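Local coordinates for UPF0336 protein Rv0637 (Mycobacterium tuberculosis, PDB 5ZY8), which probably serves as the HadC subunit of a (3R)-hydroxyacyl-[acyl-carrier-protein] dehydratase, the type of enzyme that acts in fatty-acid elongation, at residues C[11-16]-C[104-109]; C[17-22]-C[100-105]; C[89-94]-C[134-139]. One frame throughout, in Å; residues are numbered along the deposited sequence.

Contact 1: C[11-16]-C[104-109]; sequences IWRYPD and WARMDI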
loop_
_atom_site.group_PDB
_atom_site.type_symbol
_atom_site.label_atom_id
_atom_site.label_comp_id
_atom_site.label_asym_id
_atom_site.label_seq_id
_atom_site.Cartn_x
_atom_site.Cartn_y
_atom_site.Cartn_z
ATOM N N ILE C 11 -26.913 7.422 9.380
ATOM C CA ILE C 11 -25.675 8.189 9.278
ATOM C C ILE C 11 -24.653 7.464 10.133
ATOM O O ILE C 11 -24.881 7.244 11.329
ATOM C CB ILE C 11 -25.836 9.647 9.741
ATOM C CG1 ILE C 11 -26.792 10.426 8.834
ATOM C CG2 ILE C 11 -24.479 10.341 9.828
ATOM C CD1 ILE C 11 -27.200 11.773 9.400
ATOM N N TRP C 12 -23.522 7.110 9.528
ATOM C CA TRP C 12 -22.481 6.331 10.195
ATOM C C TRP C 12 -21.221 7.185 10.243
ATOM O O TRP C 12 -20.554 7.376 9.223
ATOM C CB TRP C 12 -22.263 4.999 9.474
ATOM C CG TRP C 12 -21.420 4.030 10.233
ATOM C CD1 TRP C 12 -20.076 3.820 10.107
ATOM C CD2 TRP C 12 -21.864 3.165 11.282
ATOM N NE1 TRP C 12 -19.662 2.852 10.994
ATOM C CE2 TRP C 12 -20.740 2.438 11.730
ATOM C CE3 TRP C 12 -23.104 2.929 11.880
ATOM C CZ2 TRP C 12 -20.823 1.494 12.750
ATOM C CZ3 TRP C 12 -23.183 1.990 12.889
ATOM C CH2 TRP C 12 -22.049 1.287 13.317
ATOM N N ARG C 13 -20.921 7.728 11.421
ATOM C CA ARG C 13 -19.699 8.494 11.614
ATOM C C ARG C 13 -18.536 7.548 11.895
ATOM O O ARG C 13 -18.620 6.692 12.784
ATOM C CB ARG C 13 -19.873 9.506 12.750
ATOM C CG ARG C 13 -20.611 10.779 12.330
ATOM C CD ARG C 13 -21.173 11.545 13.516
ATOM N NE ARG C 13 -22.632 11.646 13.469
ATOM C CZ ARG C 13 -23.419 11.708 14.542
ATOM N NH1 ARG C 13 -24.738 11.801 14.402
ATOM N NH2 ARG C 13 -22.889 11.680 15.759
ATOM N N TYR C 14 -17.462 7.689 11.123
ATOM C CA TYR C 14 -16.293 6.838 11.303
ATOM C C TYR C 14 -15.515 7.302 12.527
ATOM O O TYR C 14 -15.118 8.473 12.589
ATOM C CB TYR C 14 -15.411 6.869 10.067
ATOM C CG TYR C 14 -14.351 5.783 10.024
ATOM C CD1 TYR C 14 -14.705 4.440 9.934
ATOM C CD2 TYR C 14 -12.994 6.102 10.022
ATOM C CE1 TYR C 14 -13.737 3.443 9.881
ATOM C CE2 TYR C 14 -12.021 5.117 9.963
ATOM C CZ TYR C 14 -12.395 3.785 9.893
ATOM O OH TYR C 14 -11.428 2.794 9.833
ATOM N N PRO C 15 -15.277 6.430 13.512
ATOM C CA PRO C 15 -14.719 6.880 14.799
ATOM C C PRO C 15 -13.238 7.246 14.757
ATOM O O PRO C 15 -12.675 7.597 15.802
ATOM C CB PRO C 15 -14.959 5.667 15.711
ATOM C CG PRO C 15 -14.950 4.496 14.777
ATOM C CD PRO C 15 -15.537 4.978 13.483
ATOM N N ASP C 16 -12.592 7.173 13.600
ATOM C CA ASP C 16 -11.179 7.476 13.454
ATOM C C ASP C 16 -10.990 8.511 12.359
ATOM O O ASP C 16 -11.828 8.663 11.470
ATOM C CB ASP C 16 -10.386 6.203 13.124
ATOM C CG ASP C 16 -8.898 6.347 13.365
ATOM O OD1 ASP C 16 -8.449 7.402 13.874
ATOM O OD2 ASP C 16 -8.178 5.375 13.023
ATOM N N TRP C 104 -12.034 13.405 8.141
ATOM C CA TRP C 104 -13.041 12.707 8.929
ATOM C C TRP C 104 -14.140 12.236 7.993
ATOM O O TRP C 104 -14.665 13.017 7.194
ATOM C CB TRP C 104 -13.630 13.595 10.030
ATOM C CG TRP C 104 -12.628 14.040 11.043
ATOM C CD1 TRP C 104 -11.863 15.176 11.003
ATOM C CD2 TRP C 104 -12.274 13.360 12.254
ATOM N NE1 TRP C 104 -11.050 15.243 12.118
ATOM C CE2 TRP C 104 -11.285 14.142 12.900
ATOM C CE3 TRP C 104 -12.695 12.170 12.855
ATOM C CZ2 TRP C 104 -10.712 13.764 14.116
ATOM C CZ3 TRP C 104 -12.132 11.804 14.066
ATOM C CH2 TRP C 104 -11.151 12.597 14.682
ATOM N N ALA C 105 -14.502 10.970 8.119
ATOM C CA ALA C 105 -15.419 10.324 7.203
ATOM C C ALA C 105 -16.771 10.118 7.867
ATOM O O ALA C 105 -16.874 9.901 9.080
ATOM C CB ALA C 105 -14.855 8.989 6.719
ATOM N N ARG C 106 -17.805 10.215 7.044
ATOM C CA ARG C 106 -19.185 10.075 7.483
ATOM C C ARG C 106 -19.957 9.493 6.314
ATOM O O ARG C 106 -20.014 10.108 5.246
ATOM C CB ARG C 106 -19.766 11.422 7.926
ATOM C CG ARG C 106 -21.165 11.346 8.506
ATOM C CD ARG C 106 -21.791 12.726 8.588
ATOM N NE ARG C 106 -22.921 12.893 7.677
ATOM C CZ ARG C 106 -23.453 14.073 7.361
ATOM N NH1 ARG C 106 -24.487 14.143 6.526
ATOM N NH2 ARG C 106 -22.947 15.185 7.882
ATOM N N MET C 107 -20.505 8.304 6.494
ATOM C CA MET C 107 -21.269 7.646 5.446
ATOM C C MET C 107 -22.757 7.779 5.744
ATOM O O MET C 107 -23.209 7.407 6.830
ATOM C CB MET C 107 -20.878 6.177 5.356
ATOM C CG MET C 107 -21.240 5.506 4.060
ATOM S SD MET C 107 -21.193 3.742 4.359
ATOM C CE MET C 107 -22.631 3.586 5.416
ATOM N N ASP C 108 -23.521 8.278 4.773
ATOM C CA ASP C 108 -24.973 8.243 4.850
ATOM C C ASP C 108 -25.523 7.212 3.875
ATOM O O ASP C 108 -24.977 6.998 2.789
ATOM C CB ASP C 108 -25.601 9.610 4.517
ATOM C CG ASP C 108 -25.038 10.755 5.354
ATOM O OD1 ASP C 108 -24.266 10.480 6.295
ATOM O OD2 ASP C 108 -25.392 11.934 5.085
ATOM N N ILE C 109 -26.655 6.622 4.240
ATOM C CA ILE C 109 -27.394 5.786 3.304
ATOM C C ILE C 109 -28.261 6.699 2.443
ATOM O O ILE C 109 -29.253 7.272 2.912
ATOM C CB ILE C 109 -28.235 4.731 4.020
ATOM C CG1 ILE C 109 -27.317 3.833 4.846
ATOM C CG2 ILE C 109 -29.075 3.963 2.999
ATOM C CD1 ILE C 109 -26.733 2.674 4.088
#

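Contact 2: C[17-22]-C[100-105]; sequences YFIVGR and GDKLWA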
loop_
_atom_site.group_PDB
_atom_site.type_symbol
_atom_site.label_atom_id
_atom_site.label_comp_id
_atom_site.label_asym_id
_atom_site.label_seq_id
_atom_site.Cartn_x
_atom_site.Cartn_y
_atom_site.Cartn_z
ATOM N N TYR C 17 -9.883 9.235 12.436
ATOM C CA TYR C 17 -9.483 10.096 11.337
ATOM C C TYR C 17 -8.548 9.349 10.380
ATOM O O TYR C 17 -8.051 8.257 10.669
ATOM C CB TYR C 17 -8.836 11.373 11.862
ATOM C CG TYR C 17 -7.619 11.178 12.730
ATOM C CD1 TYR C 17 -6.356 11.008 12.167
ATOM C CD2 TYR C 17 -7.726 11.179 14.112
ATOM C CE1 TYR C 17 -5.242 10.851 12.954
ATOM C CE2 TYR C 17 -6.615 11.021 14.909
ATOM C CZ TYR C 17 -5.376 10.853 14.327
ATOM O OH TYR C 17 -4.262 10.691 15.120
ATOM N N PHE C 18 -8.314 9.954 9.222
ATOM C CA PHE C 18 -7.514 9.357 8.160
ATOM C C PHE C 18 -6.504 10.394 7.695
ATOM O O PHE C 18 -6.890 11.505 7.317
ATOM C CB PHE C 18 -8.425 8.899 7.013
ATOM C CG PHE C 18 -7.703 8.351 5.815
ATOM C CD1 PHE C 18 -7.196 9.202 4.833
ATOM C CD2 PHE C 18 -7.573 6.984 5.633
ATOM C CE1 PHE C 18 -6.547 8.695 3.714
ATOM C CE2 PHE C 18 -6.928 6.467 4.508
ATOM C CZ PHE C 18 -6.412 7.323 3.555
ATOM N N ILE C 19 -5.220 10.047 7.728
ATOM C CA ILE C 19 -4.173 10.932 7.225
ATOM C C ILE C 19 -3.862 10.536 5.791
ATOM O O ILE C 19 -3.543 9.372 5.511
ATOM C CB ILE C 19 -2.898 10.862 8.078
ATOM C CG1 ILE C 19 -3.163 11.290 9.520
ATOM C CG2 ILE C 19 -1.841 11.771 7.462
ATOM C CD1 ILE C 19 -3.352 12.768 9.677
ATOM N N VAL C 20 -3.943 11.498 4.881
ATOM C CA VAL C 20 -3.586 11.240 3.492
ATOM C C VAL C 20 -2.062 11.222 3.422
ATOM O O VAL C 20 -1.415 12.270 3.494
ATOM C CB VAL C 20 -4.186 12.294 2.556
ATOM C CG1 VAL C 20 -3.818 11.979 1.130
ATOM C CG2 VAL C 20 -5.696 12.336 2.720
ATOM N N GLY C 21 -1.490 10.019 3.267
ATOM C CA GLY C 21 -0.065 9.816 3.441
ATOM C C GLY C 21 0.714 10.038 2.160
ATOM O O GLY C 21 0.335 9.536 1.100
ATOM N N ARG C 22 1.827 10.775 2.274
ATOM C CA ARG C 22 2.628 11.160 1.107
ATOM C C ARG C 22 3.094 9.946 0.305
ATOM O O ARG C 22 2.703 9.775 -0.857
ATOM C CB ARG C 22 3.833 12.000 1.554
ATOM C CG ARG C 22 4.767 12.462 0.429
ATOM C CD ARG C 22 5.944 13.234 1.016
ATOM N NE ARG C 22 6.912 13.710 0.023
ATOM C CZ ARG C 22 8.178 13.300 -0.059
ATOM N NH1 ARG C 22 8.637 12.395 0.789
ATOM N NH2 ARG C 22 8.990 13.797 -0.980
ATOM N N GLY C 100 -0.791 14.876 3.627
ATOM C CA GLY C 100 -0.812 15.524 4.912
ATOM C C GLY C 100 -2.189 15.903 5.410
ATOM O O GLY C 100 -2.327 16.236 6.592
ATOM N N ASP C 101 -3.216 15.861 4.559
ATOM C CA ASP C 101 -4.551 16.242 5.009
ATOM C C ASP C 101 -5.107 15.236 6.006
ATOM O O ASP C 101 -4.971 14.022 5.832
ATOM C CB ASP C 101 -5.524 16.373 3.835
ATOM C CG ASP C 101 -5.277 17.614 3.007
ATOM O OD1 ASP C 101 -5.944 17.784 1.957
ATOM O OD2 ASP C 101 -4.428 18.432 3.421
ATOM N N LYS C 102 -5.761 15.754 7.041
ATOM C CA LYS C 102 -6.476 14.950 8.025
ATOM C C LYS C 102 -7.964 14.986 7.687
ATOM O O LYS C 102 -8.559 16.065 7.604
ATOM C CB LYS C 102 -6.206 15.483 9.432
ATOM C CG LYS C 102 -6.622 14.586 10.580
ATOM C CD LYS C 102 -6.562 15.354 11.889
ATOM C CE LYS C 102 -6.520 14.419 13.080
ATOM N NZ LYS C 102 -6.308 15.127 14.366
ATOM N N LEU C 103 -8.563 13.817 7.497
ATOM C CA LEU C 103 -9.923 13.717 6.997
ATOM C C LEU C 103 -10.797 12.942 7.970
ATOM O O LEU C 103 -10.367 11.931 8.536
ATOM C CB LEU C 103 -9.945 13.019 5.628
ATOM C CG LEU C 103 -9.161 13.685 4.500
ATOM C CD1 LEU C 103 -9.426 12.976 3.186
ATOM C CD2 LEU C 103 -9.534 15.147 4.409
ATOM N N TRP C 104 -12.034 13.405 8.141
ATOM C CA TRP C 104 -13.041 12.707 8.929
ATOM C C TRP C 104 -14.140 12.236 7.993
ATOM O O TRP C 104 -14.665 13.017 7.194
ATOM C CB TRP C 104 -13.630 13.595 10.030
ATOM C CG TRP C 104 -12.628 14.040 11.043
ATOM C CD1 TRP C 104 -11.863 15.176 11.003
ATOM C CD2 TRP C 104 -12.274 13.360 12.254
ATOM N NE1 TRP C 104 -11.050 15.243 12.118
ATOM C CE2 TRP C 104 -11.285 14.142 12.900
ATOM C CE3 TRP C 104 -12.695 12.170 12.855
ATOM C CZ2 TRP C 104 -10.712 13.764 14.116
ATOM C CZ3 TRP C 104 -12.132 11.804 14.066
ATOM C CH2 TRP C 104 -11.151 12.597 14.682
ATOM N N ALA C 105 -14.502 10.970 8.119
ATOM C CA ALA C 105 -15.419 10.324 7.203
ATOM C C ALA C 105 -16.771 10.118 7.867
ATOM O O ALA C 105 -16.874 9.901 9.080
ATOM C CB ALA C 105 -14.855 8.989 6.719
#

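Contact 3: C[89-94]-C[134-139]; sequences QRFVFH and LVMEAY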
loop_
_atom_site.group_PDB
_atom_site.type_symbol
_atom_site.label_atom_id
_atom_site.label_comp_id
_atom_site.label_asym_id
_atom_site.label_seq_id
_atom_site.Cartn_x
_atom_site.Cartn_y
_atom_site.Cartn_z
ATOM N N GLN C 89 -19.577 4.878 -9.491
ATOM C CA GLN C 89 -18.717 5.608 -8.569
ATOM C C GLN C 89 -18.641 7.072 -8.983
ATOM O O GLN C 89 -18.454 7.379 -10.166
ATOM C CB GLN C 89 -17.314 4.993 -8.502
ATOM C CG GLN C 89 -16.402 5.715 -7.536
ATOM C CD GLN C 89 -16.854 5.541 -6.093
ATOM O OE1 GLN C 89 -16.919 6.506 -5.322
ATOM N NE2 GLN C 89 -17.172 4.308 -5.723
ATOM N N ARG C 90 -18.784 7.965 -7.994
ATOM C CA ARG C 90 -18.853 9.409 -8.198
ATOM C C ARG C 90 -18.035 10.131 -7.136
ATOM O O ARG C 90 -18.216 9.875 -5.942
ATOM C CB ARG C 90 -20.296 9.917 -8.120
ATOM C CG ARG C 90 -20.452 11.323 -8.666
ATOM C CD ARG C 90 -21.893 11.814 -8.643
ATOM N NE ARG C 90 -21.906 13.271 -8.764
ATOM C CZ ARG C 90 -22.774 14.083 -8.164
ATOM N NH1 ARG C 90 -23.726 13.592 -7.380
ATOM N NH2 ARG C 90 -22.680 15.395 -8.338
ATOM N N PHE C 91 -17.223 11.101 -7.556
ATOM C CA PHE C 91 -16.438 11.927 -6.645
ATOM C C PHE C 91 -16.749 13.397 -6.887
ATOM O O PHE C 91 -16.854 13.837 -8.040
ATOM C CB PHE C 91 -14.923 11.722 -6.816
ATOM C CG PHE C 91 -14.438 10.341 -6.471
ATOM C CD1 PHE C 91 -14.127 10.008 -5.166
ATOM C CD2 PHE C 91 -14.236 9.391 -7.466
ATOM C CE1 PHE C 91 -13.666 8.739 -4.854
ATOM C CE2 PHE C 91 -13.772 8.127 -7.160
ATOM C CZ PHE C 91 -13.486 7.800 -5.855
ATOM N N VAL C 92 -16.921 14.152 -5.801
ATOM C CA VAL C 92 -17.124 15.598 -5.871
ATOM C C VAL C 92 -16.075 16.275 -5.006
ATOM O O VAL C 92 -16.115 16.170 -3.773
ATOM C CB VAL C 92 -18.530 16.016 -5.433
ATOM C CG1 VAL C 92 -18.681 17.524 -5.574
ATOM C CG2 VAL C 92 -19.567 15.287 -6.269
ATOM N N PHE C 93 -15.186 17.029 -5.639
ATOM C CA PHE C 93 -14.063 17.653 -4.953
ATOM C C PHE C 93 -14.443 19.100 -4.686
ATOM O O PHE C 93 -14.432 19.935 -5.592
ATOM C CB PHE C 93 -12.790 17.531 -5.781
ATOM C CG PHE C 93 -12.469 16.126 -6.162
ATOM C CD1 PHE C 93 -11.773 15.299 -5.291
ATOM C CD2 PHE C 93 -12.880 15.615 -7.381
ATOM C CE1 PHE C 93 -11.479 13.983 -5.636
ATOM C CE2 PHE C 93 -12.595 14.302 -7.731
ATOM C CZ PHE C 93 -11.890 13.485 -6.854
ATOM N N HIS C 94 -14.791 19.379 -3.429
ATOM C CA HIS C 94 -15.047 20.747 -3.001
ATOM C C HIS C 94 -13.761 21.466 -2.625
ATOM O O HIS C 94 -13.680 22.694 -2.742
ATOM C CB HIS C 94 -16.029 20.749 -1.829
ATOM C CG HIS C 94 -17.335 20.085 -2.142
ATOM N ND1 HIS C 94 -18.303 20.681 -2.920
ATOM C CD2 HIS C 94 -17.813 18.860 -1.820
ATOM C CE1 HIS C 94 -19.334 19.863 -3.041
ATOM N NE2 HIS C 94 -19.061 18.750 -2.383
ATOM N N LEU C 134 -16.120 20.989 4.294
ATOM C CA LEU C 134 -16.339 19.838 3.431
ATOM C C LEU C 134 -15.320 19.828 2.301
ATOM O O LEU C 134 -15.207 20.799 1.545
ATOM C CB LEU C 134 -17.770 19.840 2.898
ATOM C CG LEU C 134 -18.019 18.652 1.990
ATOM C CD1 LEU C 134 -18.220 17.529 2.923
ATOM C CD2 LEU C 134 -19.280 18.836 1.178
ATOM N N VAL C 135 -14.560 18.735 2.203
ATOM C CA VAL C 135 -13.523 18.655 1.185
ATOM C C VAL C 135 -13.958 17.740 0.049
ATOM O O VAL C 135 -13.565 17.952 -1.105
ATOM C CB VAL C 135 -12.170 18.214 1.775
ATOM C CG1 VAL C 135 -11.899 18.925 3.093
ATOM C CG2 VAL C 135 -12.098 16.708 1.954
ATOM N N MET C 136 -14.782 16.733 0.345
ATOM C CA MET C 136 -15.146 15.779 -0.696
ATOM C C MET C 136 -16.399 15.007 -0.315
ATOM O O MET C 136 -16.628 14.713 0.865
ATOM C CB MET C 136 -14.014 14.770 -0.904
ATOM C CG MET C 136 -14.382 13.563 -1.752
ATOM S SD MET C 136 -12.977 12.483 -2.001
ATOM C CE MET C 136 -11.674 13.680 -2.292
ATOM N N GLU C 137 -17.177 14.636 -1.337
ATOM C CA GLU C 137 -18.240 13.652 -1.209
ATOM C C GLU C 137 -18.012 12.552 -2.232
ATOM O O GLU C 137 -17.584 12.821 -3.358
ATOM C CB GLU C 137 -19.626 14.248 -1.414
ATOM C CG GLU C 137 -19.799 15.652 -0.889
ATOM C CD GLU C 137 -21.065 16.287 -1.418
ATOM O OE1 GLU C 137 -22.103 15.592 -1.439
ATOM O OE2 GLU C 137 -21.022 17.466 -1.828
ATOM N N ALA C 138 -18.327 11.319 -1.849
ATOM C CA ALA C 138 -18.157 10.157 -2.714
ATOM C C ALA C 138 -19.425 9.323 -2.655
ATOM O O ALA C 138 -19.853 8.915 -1.571
ATOM C CB ALA C 138 -16.939 9.325 -2.295
ATOM N N TYR C 139 -20.020 9.066 -3.812
ATOM C CA TYR C 139 -21.227 8.257 -3.904
ATOM C C TYR C 139 -20.873 6.921 -4.532
ATOM O O TYR C 139 -20.340 6.873 -5.647
ATOM C CB TYR C 139 -22.313 8.953 -4.720
ATOM C CG TYR C 139 -22.805 10.257 -4.142
ATOM C CD1 TYR C 139 -22.047 11.418 -4.228
ATOM C CD2 TYR C 139 -24.041 10.326 -3.512
ATOM C CE1 TYR C 139 -22.509 12.610 -3.699
ATOM C CE2 TYR C 139 -24.509 11.510 -2.981
ATOM C CZ TYR C 139 -23.743 12.648 -3.076
ATOM O OH TYR C 139 -24.219 13.829 -2.543
#

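Contact 1: C[11-16]-C[104-109]
R106 starts with CG anti to its backbone N (chi1 -175°) and then bends at chi3, while I11 has CG2 anti to its own N (chi1 -65° for CG1), which puts that methyl against the arginine, 3.7 Å from R106 NE. This is the first strand of a hot-dog sheet, 11-19, running antiparallel to 102-113. The bend brings the guanidinium side-on to D108: NE and NH1 each hold one carboxylate oxygen through its syn lone pair, both nearly in the guanidinium plane, with NH1 at 2.8 Å from D108 OD2. D108 OD1 also sits 3.5 Å from I11 CG2, so the methyl packs beside the ion pair. R13 lies alongside R106 and meets it through the two CG atoms, the guanidinium planes almost perpendicular.

Two backbone bonds join W12 and M107, W12 N to M107 O and M107 N to W12 O; the next is Y14 N to A105 O. The side chains of W12, Y14, A105 and M107 belong to the face turned to helix 61-74, where W12 NE1 reaches D70. On that face Y14 and A105 meet CB to CB at 4.0 Å.

Contact 2: C[17-22]-C[100-105]
The ring of Y17 carries K102 on one face and W104 at its edge. K102 CE sits over the middle of the ring, 3.4 Å from its centroid, and NZ follows at 4.2 Å from the same centroid, a cation-pi contact only 12° off the ring normal. At the rim, Y17 CD2 comes within 3.8 Å of W104 CH2; the planes stand at 66°, an offset edge-to-face pair. The indole in turn takes Y17 CB over a face of its six-membered ring, 3.7 Å from that centroid. With CG between backbone N and carbonyl carbon (chi1 58°), the Y17 ring is set with its face against the extended lysine and its edge toward W104; CB lies on the indole whatever that torsion. I19 CD1 packs on K102 CG, flanking the lysine stem.

On the face of F18 and L103, V20 CG2 rests on L103 CD1 at 3.8 Å; F18 meets L63 and Y66 of helix 61-74. F18 and L103 exchange two backbone bonds. The strand ends at I19, but V20 N still bonds D101 O and G100 N bonds V20 O at 2.7 Å, before G21 caps helix 22-31. Y17 O also accepts R22 NH1 of the second subunit. This is the end of the first strand of a hot-dog fold, where the sheet edge hands over to the helical part and to a neighbouring copy.

Contact 3: C[89-94]-C[134-139]
This is an antiparallel strand pair at one edge of the hot-dog sheet, 85-93 outermost in the chain and 134-143 its inner neighbour. R90 and Y139 exchange two backbone bonds, as do V92 and E137, and H94 N adds a last one to V135 O. On the face with R90, V92, E137 and Y139, the extended arginine lies alongside the tyrosine: NH1 sits over one face of the ring, 4.0 Å from Y139 CE1, with the guanidinium and ring planes 20° apart. V92 CG2 lies over the rim of one face of the same guanidinium, and R90 NE pairs with an acidic side chain of another protein's chain. Y139 OH bonds E137 OE1 at 3.0 Å, an oxygen that R124 also holds. The H94 ring and the E137 carboxylate are nearly coplanar (12°), but the NE2 to OE2 separation is too short to be trusted.

The other face is mainly apolar, with F91, F93, M136 and A138. M136 runs extended through chi1 and chi2, which carries SD beside both rings, 5.1 Å from the F93 centroid and 5.5 Å from that of F91, both oblique Met-aromatic contacts; the bend at chi3 (-41°) turns CE onto F93 CD1 and CE1. V135 and M136 together face C127 in a classic beta bulge. Q89, R90 and F91 also pair with a strand of the other protein, making the continuous sheet of a hot-dog dimer.

In the fold
All three contacts belong to one antiparallel sheet, ordered 11-19, 102-113, 120-129, 134-143, 85-93. Contacts 1 and 2 are consecutive parts of the same strand pair, centres about 14 Å apart, and share W104 and A105; strand 11-19 turns a corner at P15 and D16, the end of contact 1 next to contact 2. Contact 3 is the pair at the far edge, its centre about 14 Å from that of contact 1 and 15 Å from that of contact 2. It does not touch contact 1 (nearest atoms about 7 Å), yet meets contact 2 where L103 CD2 packs on V135 CG2 at 3.9 Å. The two edges serve different partners: the first faces the second copy, the last another protein.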